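Local coordinates for protein bacterial regulatory proteins, TetR family (Nitrosomonas europaea, PDB 3NI7) that probably binds DNA as a TetR-family transcriptional regulator, with an N-terminal helix-turn-helix domain joined to an all-helical C-terminal domain that takes part in a two-subunit assembly, at residues 10-15 / 42-47; 127-132 / 154-159; 161-164 / 170-173. All blocks are in the same frame, centred on the assembly; numbering follows the deposited sequence.

Contact 1: 10-15 / 42-47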
ATOM      1  N   ASP A  10      23.482 -18.064   1.688  1.00 87.47           N
ATOM      2  CA  ASP A  10      23.569 -16.707   2.188  1.00 87.31           C
ATOM      3  C   ASP A  10      24.595 -15.845   1.438  1.00 85.76           C
ATOM      4  O   ASP A  10      24.358 -14.627   1.187  1.00 84.52           O
ATOM      5  CB  ASP A  10      23.917 -16.746   3.667  1.00 91.13           C
ATOM      6  CG  ASP A  10      22.804 -17.356   4.523  1.00 95.51           C
ATOM      7  OD1 ASP A  10      21.706 -17.702   3.990  1.00 97.92           O
ATOM      8  OD2 ASP A  10      23.004 -17.477   5.757  1.00100.96           O
ATOM      9  N   ALA A  11      25.735 -16.480   1.109  1.00 85.41           N
ATOM     10  CA  ALA A  11      26.788 -15.837   0.349  1.00 84.18           C
ATOM     11  C   ALA A  11      26.301 -15.443  -1.047  1.00 80.83           C
ATOM     12  O   ALA A  11      26.688 -14.401  -1.594  1.00 80.55           O
ATOM     13  CB  ALA A  11      27.931 -16.715   0.271  1.00 85.76           C
ATOM     14  N   ILE A  12      25.418 -16.257  -1.599  1.00 79.04           N
ATOM     15  CA  ILE A  12      24.790 -15.923  -2.873  1.00 77.41           C
ATOM     16  C   ILE A  12      23.985 -14.647  -2.676  1.00 76.78           C
ATOM     17  O   ILE A  12      24.196 -13.657  -3.349  1.00 76.91           O
ATOM     18  CB  ILE A  12      23.873 -17.089  -3.421  1.00 77.13           C
ATOM     19  CG1 ILE A  12      24.707 -18.314  -3.775  1.00 78.72           C
ATOM     20  CG2 ILE A  12      23.074 -16.656  -4.650  1.00 74.02           C
ATOM     21  CD1 ILE A  12      23.921 -19.618  -3.628  1.00 79.94           C
ATOM     22  N   VAL A  13      23.076 -14.658  -1.721  1.00 77.25           N
ATOM     23  CA  VAL A  13      22.223 -13.502  -1.520  1.00 77.51           C
ATOM     24  C   VAL A  13      23.065 -12.255  -1.304  1.00 78.24           C
ATOM     25  O   VAL A  13      22.892 -11.254  -2.004  1.00 78.26           O
ATOM     26  CB  VAL A  13      21.261 -13.680  -0.334  1.00 79.06           C
ATOM     27  CG1 VAL A  13      20.518 -12.430  -0.125  1.00 79.27           C
ATOM     28  CG2 VAL A  13      20.262 -14.803  -0.606  1.00 78.73           C
ATOM     29  N   ASP A  14      24.008 -12.334  -0.374  1.00 79.66           N
ATOM     30  CA  ASP A  14      24.895 -11.197  -0.128  1.00 81.19           C
ATOM     31  C   ASP A  14      25.458 -10.720  -1.430  1.00 80.54           C
ATOM     32  O   ASP A  14      25.463  -9.528  -1.712  1.00 81.71           O
ATOM     33  CB  ASP A  14      26.046 -11.583   0.779  1.00 83.53           C
ATOM     34  CG  ASP A  14      25.590 -11.922   2.167  1.00 86.98           C
ATOM     35  OD1 ASP A  14      24.420 -11.651   2.510  1.00 88.17           O
ATOM     36  OD2 ASP A  14      26.384 -12.490   2.932  1.00 92.43           O
ATOM     37  N   THR A  15      25.935 -11.666  -2.219  1.00 79.67           N
ATOM     38  CA  THR A  15      26.645 -11.337  -3.436  1.00 80.24           C
ATOM     39  C   THR A  15      25.716 -10.641  -4.388  1.00 79.20           C
ATOM     40  O   THR A  15      26.042  -9.597  -4.962  1.00 80.24           O
ATOM     41  CB  THR A  15      27.203 -12.607  -4.082  1.00 80.30           C
ATOM     42  OG1 THR A  15      28.331 -13.023  -3.302  1.00 83.31           O
ATOM     43  CG2 THR A  15      27.610 -12.370  -5.555  1.00 80.45           C
ATOM     44  N   ASP A  42      26.375 -23.463 -12.757  1.00 98.78           N
ATOM     45  CA  ASP A  42      25.720 -24.712 -12.356  1.00100.22           C
ATOM     46  C   ASP A  42      25.624 -24.791 -10.830  1.00 97.21           C
ATOM     47  O   ASP A  42      24.695 -25.390 -10.292  1.00 97.23           O
ATOM     48  CB  ASP A  42      26.457 -25.930 -12.918  1.00104.63           C
ATOM     49  CG  ASP A  42      26.261 -26.074 -14.423  1.00110.83           C
ATOM     50  OD1 ASP A  42      26.645 -27.140 -15.064  1.00117.56           O
ATOM     51  OD2 ASP A  42      25.675 -25.098 -14.957  1.00111.44           O
ATOM     52  N   GLU A  43      26.601 -24.218 -10.144  1.00 95.62           N
ATOM     53  CA  GLU A  43      26.603 -24.258  -8.699  1.00 94.36           C
ATOM     54  C   GLU A  43      25.555 -23.315  -8.138  1.00 89.90           C
ATOM     55  O   GLU A  43      24.850 -23.637  -7.199  1.00 89.28           O
ATOM     56  CB  GLU A  43      27.962 -23.888  -8.133  1.00 95.49           C
ATOM     57  CG  GLU A  43      28.742 -25.071  -7.552  1.00102.50           C
ATOM     58  CD  GLU A  43      30.112 -24.642  -6.944  1.00108.09           C
ATOM     59  OE1 GLU A  43      31.100 -24.391  -7.711  1.00110.48           O
ATOM     60  OE2 GLU A  43      30.170 -24.555  -5.684  1.00109.28           O
ATOM     61  N   ILE A  44      25.460 -22.137  -8.709  1.00 87.44           N
ATOM     62  CA  ILE A  44      24.455 -21.184  -8.250  1.00 84.21           C
ATOM     63  C   ILE A  44      23.037 -21.721  -8.425  1.00 84.09           C
ATOM     64  O   ILE A  44      22.189 -21.567  -7.547  1.00 82.92           O
ATOM     65  CB  ILE A  44      24.553 -19.865  -9.004  1.00 83.38           C
ATOM     66  CG1 ILE A  44      25.891 -19.197  -8.718  1.00 84.75           C
ATOM     67  CG2 ILE A  44      23.457 -18.948  -8.564  1.00 81.54           C
ATOM     68  CD1 ILE A  44      26.368 -19.394  -7.282  1.00 84.68           C
ATOM     69  N   ARG A  45      22.789 -22.390  -9.545  1.00 85.53           N
ATOM     70  CA  ARG A  45      21.451 -22.756  -9.869  1.00 86.01           C
ATOM     71  C   ARG A  45      20.985 -23.923  -9.011  1.00 86.57           C
ATOM     72  O   ARG A  45      19.794 -24.156  -8.937  1.00 88.69           O
ATOM     73  CB  ARG A  45      21.303 -23.009 -11.361  1.00 89.55           C
ATOM     74  CG  ARG A  45      21.318 -21.744 -12.205  1.00 89.20           C
ATOM     75  CD  ARG A  45      20.924 -21.942 -13.677  1.00 93.50           C
ATOM     76  NE  ARG A  45      19.670 -22.698 -13.856  1.00 99.08           N
ATOM     77  CZ  ARG A  45      18.467 -22.181 -14.131  1.00103.23           C
ATOM     78  NH1 ARG A  45      18.294 -20.862 -14.275  1.00104.57           N
ATOM     79  NH2 ARG A  45      17.405 -22.989 -14.236  1.00106.49           N
ATOM     80  N   LEU A  46      21.886 -24.618  -8.320  1.00 85.65           N
ATOM     81  CA  LEU A  46      21.444 -25.572  -7.304  1.00 87.08           C
ATOM     82  C   LEU A  46      20.540 -24.840  -6.292  1.00 85.94           C
ATOM     83  O   LEU A  46      19.479 -25.319  -5.912  1.00 87.71           O
ATOM     84  CB  LEU A  46      22.625 -26.177  -6.565  1.00 87.39           C
ATOM     85  CG  LEU A  46      23.416 -27.326  -7.221  1.00 92.54           C
ATOM     86  CD1 LEU A  46      24.756 -27.521  -6.497  1.00 93.86           C
ATOM     87  CD2 LEU A  46      22.684 -28.687  -7.299  1.00 93.90           C
ATOM     88  N   TYR A  47      20.977 -23.648  -5.880  1.00 83.47           N
ATOM     89  CA  TYR A  47      20.291 -22.863  -4.873  1.00 82.08           C
ATOM     90  C   TYR A  47      19.221 -22.002  -5.462  1.00 81.97           C
ATOM     91  O   TYR A  47      18.145 -21.950  -4.952  1.00 83.76           O
ATOM     92  CB  TYR A  47      21.276 -21.968  -4.150  1.00 80.03           C
ATOM     93  CG  TYR A  47      22.285 -22.779  -3.433  1.00 80.49           C
ATOM     94  CD1 TYR A  47      22.035 -23.255  -2.157  1.00 81.75           C
ATOM     95  CD2 TYR A  47      23.450 -23.118  -4.036  1.00 81.00           C
ATOM     96  CE1 TYR A  47      22.930 -24.033  -1.489  1.00 84.30           C
ATOM     97  CE2 TYR A  47      24.375 -23.873  -3.372  1.00 85.02           C
ATOM     98  CZ  TYR A  47      24.097 -24.345  -2.084  1.00 86.86           C
ATOM     99  OH  TYR A  47      24.977 -25.154  -1.383  1.00 92.47           O
TER
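Ile12, on helix 7-22, meets Ile44 and Tyr47, one helical turn apart on helix 41-47, and the contact is made by aliphatic groups and the carbons of a tyrosine. The CG1 methylene of Ile12 lies 4.0 Å from CD1 of Ile44, the two side chains lying alongside one another and running opposite ways. Beyond it, the CD1 methyl of Ile12 comes to 3.6 Å from CD2 of Tyr47, near the CB-CG root of that residue and obliquely to its ring; these two side chains cross at about a right angle. Ile12 carries CG1 beside the backbone N (chi1 -66°), which turns the longer branch toward helix 41-47.

Helix 7-22 is braced by a bond of its own. Thr15 OG1 donates to Ala11 O at 2.7 Å, and the backbone N of Thr15 reaches the same oxygen from the other face of its carbonyl plane, so one turn of the helix is held twice.

Ile12 also touches Ile33, Phe48 and Leu54, while Ile44 rests on Ala34 and Val39. Asp14 forms a salt bridge with Arg61 of helix 51-69. This is part of the hydrophobic core of a TetR-type N-terminal domain, in which helix 7-22 backs the predicted helix-turn-helix and 42-47 lies on its second helix, the recognition helix in this family.

Contact 2: 127-132 / 154-159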
ATOM      1  N   ARG A 127       0.507 -13.206   6.034  1.00 91.43           N
ATOM      2  CA  ARG A 127       1.129 -14.019   7.089  1.00 91.93           C
ATOM      3  C   ARG A 127       1.943 -13.123   7.980  1.00 88.60           C
ATOM      4  O   ARG A 127       1.946 -13.274   9.197  1.00 88.38           O
ATOM      5  CB  ARG A 127       2.052 -15.106   6.556  1.00 93.01           C
ATOM      6  CG  ARG A 127       2.466 -16.104   7.722  1.00 99.86           C
ATOM      7  CD  ARG A 127       3.557 -17.152   7.312  1.00107.17           C
ATOM      8  NE  ARG A 127       3.754 -18.263   8.274  1.00113.61           N
ATOM      9  CZ  ARG A 127       4.519 -18.217   9.375  1.00115.90           C
ATOM     10  NH1 ARG A 127       5.165 -17.096   9.717  1.00113.88           N
ATOM     11  NH2 ARG A 127       4.633 -19.299  10.147  1.00119.30           N
ATOM     12  N   THR A 128       2.668 -12.207   7.352  1.00 86.39           N
ATOM     13  CA  THR A 128       3.575 -11.326   8.105  1.00 84.73           C
ATOM     14  C   THR A 128       2.801 -10.486   9.106  1.00 84.43           C
ATOM     15  O   THR A 128       3.085 -10.466  10.308  1.00 85.06           O
ATOM     16  CB  THR A 128       4.356 -10.388   7.181  1.00 83.16           C
ATOM     17  OG1 THR A 128       4.882 -11.111   6.042  1.00 85.62           O
ATOM     18  CG2 THR A 128       5.469  -9.783   7.951  1.00 81.45           C
ATOM     19  N   VAL A 129       1.763  -9.847   8.594  1.00 84.57           N
ATOM     20  CA  VAL A 129       0.905  -9.049   9.408  1.00 84.28           C
ATOM     21  C   VAL A 129       0.279  -9.880  10.495  1.00 86.14           C
ATOM     22  O   VAL A 129       0.126  -9.407  11.627  1.00 86.75           O
ATOM     23  CB  VAL A 129      -0.177  -8.359   8.542  1.00 85.75           C
ATOM     24  CG1 VAL A 129      -1.448  -7.958   9.372  1.00 85.57           C
ATOM     25  CG2 VAL A 129       0.454  -7.133   7.838  1.00 84.24           C
ATOM     26  N   GLN A 130      -0.135 -11.095  10.178  1.00 87.54           N
ATOM     27  CA  GLN A 130      -0.882 -11.866  11.179  1.00 90.21           C
ATOM     28  C   GLN A 130       0.062 -12.455  12.189  1.00 90.06           C
ATOM     29  O   GLN A 130      -0.288 -12.658  13.351  1.00 92.27           O
ATOM     30  CB  GLN A 130      -1.692 -12.929  10.519  1.00 93.19           C
ATOM     31  CG  GLN A 130      -2.812 -12.324   9.721  1.00 95.65           C
ATOM     32  CD  GLN A 130      -3.527 -13.321   8.919  1.00100.87           C
ATOM     33  OE1 GLN A 130      -3.119 -14.483   8.855  1.00105.68           O
ATOM     34  NE2 GLN A 130      -4.621 -12.897   8.298  1.00105.15           N
ATOM     35  N   TRP A 131       1.286 -12.657  11.722  1.00 87.90           N
ATOM     36  CA  TRP A 131       2.368 -13.187  12.508  1.00 87.57           C
ATOM     37  C   TRP A 131       2.821 -12.130  13.502  1.00 86.73           C
ATOM     38  O   TRP A 131       3.104 -12.439  14.653  1.00 89.48           O
ATOM     39  CB  TRP A 131       3.553 -13.569  11.588  1.00 85.38           C
ATOM     40  CG  TRP A 131       4.647 -14.160  12.358  1.00 84.54           C
ATOM     41  CD1 TRP A 131       4.805 -15.446  12.623  1.00 87.17           C
ATOM     42  CD2 TRP A 131       5.690 -13.480  13.056  1.00 82.92           C
ATOM     43  NE1 TRP A 131       5.880 -15.645  13.430  1.00 87.58           N
ATOM     44  CE2 TRP A 131       6.436 -14.433  13.717  1.00 84.83           C
ATOM     45  CE3 TRP A 131       6.052 -12.151  13.195  1.00 82.04           C
ATOM     46  CZ2 TRP A 131       7.547 -14.118  14.479  1.00 85.41           C
ATOM     47  CZ3 TRP A 131       7.163 -11.842  13.955  1.00 81.36           C
ATOM     48  CH2 TRP A 131       7.885 -12.822  14.589  1.00 82.94           C
ATOM     49  N   VAL A 132       2.941 -10.893  13.060  1.00 83.59           N
ATOM     50  CA  VAL A 132       3.415  -9.875  13.986  1.00 83.62           C
ATOM     51  C   VAL A 132       2.365  -9.679  15.109  1.00 85.82           C
ATOM     52  O   VAL A 132       2.697  -9.536  16.294  1.00 86.98           O
ATOM     53  CB  VAL A 132       3.676  -8.492  13.296  1.00 80.84           C
ATOM     54  CG1 VAL A 132       4.229  -7.556  14.289  1.00 79.35           C
ATOM     55  CG2 VAL A 132       4.629  -8.618  12.166  1.00 78.49           C
ATOM     56  N   THR A 154      -2.749  -1.601   6.846  1.00 85.11           N
ATOM     57  CA  THR A 154      -2.629  -0.366   6.120  1.00 86.88           C
ATOM     58  C   THR A 154      -1.440   0.364   6.649  1.00 84.18           C
ATOM     59  O   THR A 154      -0.746   1.029   5.911  1.00 84.30           O
ATOM     60  CB  THR A 154      -3.852   0.459   6.266  1.00 90.52           C
ATOM     61  OG1 THR A 154      -4.944  -0.252   5.643  1.00 95.14           O
ATOM     62  CG2 THR A 154      -3.653   1.821   5.594  1.00 93.14           C
ATOM     63  N   ILE A 155      -1.174   0.203   7.934  1.00 82.45           N
ATOM     64  CA  ILE A 155      -0.023   0.884   8.527  1.00 81.47           C
ATOM     65  C   ILE A 155       1.272   0.245   8.094  1.00 79.68           C
ATOM     66  O   ILE A 155       2.268   0.922   7.794  1.00 79.30           O
ATOM     67  CB  ILE A 155      -0.087   0.958  10.087  1.00 80.86           C
ATOM     68  CG1 ILE A 155      -1.246   1.893  10.549  1.00 83.17           C
ATOM     69  CG2 ILE A 155       1.218   1.507  10.637  1.00 78.67           C
ATOM     70  CD1 ILE A 155      -1.763   1.666  12.010  1.00 81.99           C
ATOM     71  N   TYR A 156       1.279  -1.072   8.066  1.00 79.30           N
ATOM     72  CA  TYR A 156       2.529  -1.764   7.745  1.00 78.32           C
ATOM     73  C   TYR A 156       2.897  -1.509   6.291  1.00 78.81           C
ATOM     74  O   TYR A 156       3.984  -1.082   5.980  1.00 77.79           O
ATOM     75  CB  TYR A 156       2.420  -3.186   8.124  1.00 77.53           C
ATOM     76  CG  TYR A 156       3.436  -4.087   7.565  1.00 80.19           C
ATOM     77  CD1 TYR A 156       4.660  -4.314   8.197  1.00 81.20           C
ATOM     78  CD2 TYR A 156       3.132  -4.829   6.428  1.00 86.62           C
ATOM     79  CE1 TYR A 156       5.594  -5.228   7.649  1.00 82.28           C
ATOM     80  CE2 TYR A 156       4.038  -5.716   5.876  1.00 86.92           C
ATOM     81  CZ  TYR A 156       5.248  -5.917   6.483  1.00 86.37           C
ATOM     82  OH  TYR A 156       6.032  -6.854   5.849  1.00 90.83           O
ATOM     83  N   LEU A 157       1.928  -1.593   5.426  1.00 81.45           N
ATOM     84  CA  LEU A 157       2.140  -1.135   4.071  1.00 84.35           C
ATOM     85  C   LEU A 157       2.674   0.287   3.968  1.00 86.18           C
ATOM     86  O   LEU A 157       3.688   0.525   3.342  1.00 85.87           O
ATOM     87  CB  LEU A 157       0.836  -1.237   3.279  1.00 87.56           C
ATOM     88  CG  LEU A 157       0.536  -2.686   2.919  1.00 87.15           C
ATOM     89  CD1 LEU A 157      -0.570  -2.782   1.929  1.00 91.12           C
ATOM     90  CD2 LEU A 157       1.732  -3.257   2.337  1.00 84.75           C
HETATM   91  N   MSE A 158       1.976   1.245   4.563  1.00 88.74           N
HETATM   92  CA  MSE A 158       2.341   2.653   4.363  1.00 92.02           C
HETATM   93  C   MSE A 158       3.726   2.955   4.885  1.00 89.35           C
HETATM   94  O   MSE A 158       4.544   3.589   4.205  1.00 90.18           O
HETATM   95  CB  MSE A 158       1.400   3.557   5.082  1.00 94.66           C
HETATM   96  CG  MSE A 158       0.312   4.164   4.257  1.00105.29           C
HETATM   97 SE   MSE A 158      -0.497   5.552   5.523  1.00127.44          SE
HETATM   98  CE  MSE A 158      -1.697   6.478   4.222  1.00129.51           C
ATOM     99  N   THR A 159       4.001   2.471   6.084  1.00 86.20           N
ATOM    100  CA  THR A 159       5.296   2.698   6.671  1.00 84.97           C
ATOM    101  C   THR A 159       6.367   2.183   5.731  1.00 85.68           C
ATOM    102  O   THR A 159       7.392   2.833   5.528  1.00 86.06           O
ATOM    103  CB  THR A 159       5.428   1.966   7.959  1.00 82.63           C
ATOM    104  OG1 THR A 159       4.342   2.339   8.789  1.00 83.97           O
ATOM    105  CG2 THR A 159       6.708   2.326   8.657  1.00 80.48           C
TER
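Val129 of helix 115-135 and Tyr156 of helix 149-164 mark the closest approach of the two backbones, with their CA atoms 7.6 Å apart. That spacing is bridged from both sides, by one aromatic ring and two methyl groups. The chi1 of Tyr156, 165°, places CG opposite the backbone N and extends the ring toward helix 115-135. Along it, CG2 of Val129 sits 3.8 Å from CD2 of Tyr156, and further out CG2 of Thr128 lies 3.6 Å from the OH of Tyr156. The methyls approach the ring obliquely, and the threonine side chain runs at about a right angle to the tyrosine.

Thr128 presents its methyl here, while its hydroxyl bonds to Arg124 O, one turn back in its own helix. Trp91 and Ile88 of helix 80-96 also pack on Tyr156, and Leu157 meets Leu157 of the second subunit. Cutting the Tyr156 side chain back to an alanine is likely to leave the methyls of Thr128 and Val129 facing a gap between the helices. The contact is carbon-rich: across the two segments the phenol oxygen of Tyr156 meets only the methyl and CB of Thr128, and the Thr128 hydroxyl is spent on a backbone carbonyl, which implies that the two helices are held together here by shape and hydrophobic burial.

Contact 3: 161-164 / 170-173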
ATOM      1  N   PHE A 161       6.388   1.607   2.390  1.00 92.69           N
ATOM      2  CA  PHE A 161       6.592   2.454   1.238  1.00 97.74           C
ATOM      3  C   PHE A 161       7.223   3.788   1.591  1.00 99.84           C
ATOM      4  O   PHE A 161       8.118   4.244   0.861  1.00102.62           O
ATOM      5  CB  PHE A 161       5.309   2.579   0.429  1.00101.20           C
ATOM      6  CG  PHE A 161       5.145   1.419  -0.546  1.00104.69           C
ATOM      7  CD1 PHE A 161       5.611   1.522  -1.860  1.00108.95           C
ATOM      8  CD2 PHE A 161       4.607   0.185  -0.120  1.00103.58           C
ATOM      9  CE1 PHE A 161       5.490   0.441  -2.744  1.00110.88           C
ATOM     10  CE2 PHE A 161       4.473  -0.892  -0.993  1.00104.40           C
ATOM     11  CZ  PHE A 161       4.915  -0.768  -2.304  1.00108.69           C
ATOM     12  N   PHE A 162       6.822   4.366   2.729  1.00 99.01           N
ATOM     13  CA  PHE A 162       7.454   5.593   3.250  1.00100.52           C
ATOM     14  C   PHE A 162       8.940   5.363   3.594  1.00 99.66           C
ATOM     15  O   PHE A 162       9.782   6.198   3.310  1.00102.28           O
ATOM     16  CB  PHE A 162       6.679   6.081   4.490  1.00 99.84           C
ATOM     17  CG  PHE A 162       7.282   7.265   5.177  1.00100.91           C
ATOM     18  CD1 PHE A 162       6.842   8.544   4.886  1.00105.39           C
ATOM     19  CD2 PHE A 162       8.295   7.106   6.134  1.00 99.93           C
ATOM     20  CE1 PHE A 162       7.413   9.679   5.545  1.00108.14           C
ATOM     21  CE2 PHE A 162       8.885   8.228   6.790  1.00101.55           C
ATOM     22  CZ  PHE A 162       8.434   9.510   6.491  1.00105.76           C
ATOM     23  N   TRP A 163       9.245   4.234   4.221  1.00 97.04           N
ATOM     24  CA  TRP A 163      10.625   3.880   4.617  1.00 96.88           C
ATOM     25  C   TRP A 163      11.587   3.777   3.447  1.00 99.31           C
ATOM     26  O   TRP A 163      12.795   4.057   3.568  1.00100.13           O
ATOM     27  CB  TRP A 163      10.607   2.534   5.330  1.00 93.66           C
ATOM     28  CG  TRP A 163      11.892   1.815   5.438  1.00 92.37           C
ATOM     29  CD1 TRP A 163      12.781   1.867   6.469  1.00 92.59           C
ATOM     30  CD2 TRP A 163      12.388   0.853   4.523  1.00 93.36           C
ATOM     31  NE1 TRP A 163      13.820   1.012   6.244  1.00 94.06           N
ATOM     32  CE2 TRP A 163      13.605   0.363   5.054  1.00 93.26           C
ATOM     33  CE3 TRP A 163      11.922   0.348   3.304  1.00 94.09           C
ATOM     34  CZ2 TRP A 163      14.382  -0.583   4.393  1.00 92.78           C
ATOM     35  CZ3 TRP A 163      12.691  -0.594   2.644  1.00 93.36           C
ATOM     36  CH2 TRP A 163      13.915  -1.053   3.192  1.00 93.72           C
HETATM   37  N   MSE A 164      11.028   3.362   2.326  1.00100.79           N
HETATM   38  CA  MSE A 164      11.812   3.170   1.141  1.00104.35           C
HETATM   39  C   MSE A 164      12.613   4.396   0.791  1.00107.99           C
HETATM   40  O   MSE A 164      13.826   4.300   0.549  1.00109.36           O
HETATM   41  CB  MSE A 164      10.917   2.810  -0.031  1.00106.77           C
HETATM   42  CG  MSE A 164      10.347   1.372   0.069  1.00106.72           C
HETATM   43 SE   MSE A 164       9.477   0.764  -1.597  1.00118.27          SE
HETATM   44  CE  MSE A 164       9.006   2.497  -2.425  1.00121.87           C
ATOM     45  N   ASN A 170      19.402   6.189  10.253  1.00109.33           N
ATOM     46  CA  ASN A 170      18.755   5.153  11.068  1.00105.74           C
ATOM     47  C   ASN A 170      17.230   5.041  10.791  1.00101.18           C
ATOM     48  O   ASN A 170      16.470   4.325  11.501  1.00 98.65           O
ATOM     49  CB  ASN A 170      19.076   5.364  12.569  1.00108.32           C
ATOM     50  CG  ASN A 170      19.023   4.049  13.384  1.00108.48           C
ATOM     51  OD1 ASN A 170      19.601   3.015  12.989  1.00108.25           O
ATOM     52  ND2 ASN A 170      18.317   4.089  14.518  1.00110.90           N
ATOM     53  N   SER A 171      16.822   5.697   9.700  1.00100.18           N
ATOM     54  CA  SER A 171      15.418   5.837   9.329  1.00 97.19           C
ATOM     55  C   SER A 171      14.651   6.462  10.501  1.00 96.60           C
ATOM     56  O   SER A 171      13.547   6.065  10.794  1.00 93.89           O
ATOM     57  CB  SER A 171      14.826   4.471   8.958  1.00 93.49           C
ATOM     58  OG  SER A 171      15.515   3.855   7.875  1.00 93.55           O
ATOM     59  N   ARG A 172      15.268   7.442  11.159  1.00 99.10           N
ATOM     60  CA  ARG A 172      14.624   8.202  12.208  1.00 99.40           C
ATOM     61  C   ARG A 172      13.173   8.500  11.801  1.00 96.96           C
ATOM     62  O   ARG A 172      12.240   8.226  12.566  1.00 94.71           O
ATOM     63  CB  ARG A 172      15.376   9.529  12.451  1.00103.61           C
ATOM     64  N   HIS A 173      12.994   9.008  10.580  1.00 97.34           N
ATOM     65  CA  HIS A 173      11.712   9.547  10.177  1.00 97.16           C
ATOM     66  C   HIS A 173      10.676   8.429  10.186  1.00 93.34           C
ATOM     67  O   HIS A 173       9.581   8.633  10.729  1.00 94.10           O
ATOM     68  CB  HIS A 173      11.765  10.235   8.809  1.00100.01           C
ATOM     69  CG  HIS A 173      12.344  11.615   8.832  1.00106.33           C
ATOM     70  ND1 HIS A 173      13.267  12.055   7.907  1.00112.64           N
ATOM     71  CD2 HIS A 173      12.120  12.665   9.656  1.00110.77           C
ATOM     72  CE1 HIS A 173      13.595  13.312   8.164  1.00115.80           C
ATOM     73  NE2 HIS A 173      12.918  13.704   9.226  1.00115.46           N
TER
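Trp163 and Phe162, near the end of helix 149-164, face Ser171 and His173, where helix 172-187 starts; together they form the turn end of a helical hairpin in the C-terminal domain. Five residues lie between the segments, and Trp163 and Ser171 have the nearest CA atoms, 7.0 Å apart.

Asn170 and Ser171 both adopt left-handed backbone conformations (phi 67° and 55°), which bend the chain into the new helix. Ser171 occupies the N-cap position, yet its hydroxyl makes no capping bond. Its CB is directed toward 161-164, and OG lies 3.7 Å from CD1 of Trp163 and equally near NE1 of the same residue, on the pyrrole part of the indole, in a van der Waals contact oblique to the ring. The indole itself is sunk among Leu92, Leu95 and Ala96 of helix 80-96, and Ser171 thus adds a contact to a buried side chain.

One residue into the helix, past Arg172, His173 is tied back into the connecting loop through its backbone N, which bonds to Ser168 OG, and more weakly through ND1, which reaches Asp166. Its CB points at the other segment, but CG lies beside the backbone N (chi1 -79°) and the imidazole leads away. What remains for Phe162 is the root of the histidine and its main chain. The Phe162 ring, which stacks on Phe177 and touches Glu111 of the second subunit, brings its rim to this spot. CE2 of Phe162 is 4.0 Å from CB of His173. The main-chain atom C of His173, at the ring edge and near its plane, lies 3.8 Å from CE2 of Phe162.

Overall arrangement
Contact 1 belongs to the N-terminal helix-turn-helix domain, whereas contacts 2 and 3 lie in the C-terminal helical domain, across the centre of the chain from it. The centre of contact 1 is 29 Å from that of each of the others, and the nearest atoms are about 17 Å away for contact 2 and about 14 Å for contact 3. Contacts 2 and 3 share helix 149-164, their centres 15 Å apart: one joins its middle to helix 115-135, the other its end to helix 172-187. Both have residues that touch the second subunit, while contact 1 has none, consistent with separate DNA-binding and dimerisation regions in this family.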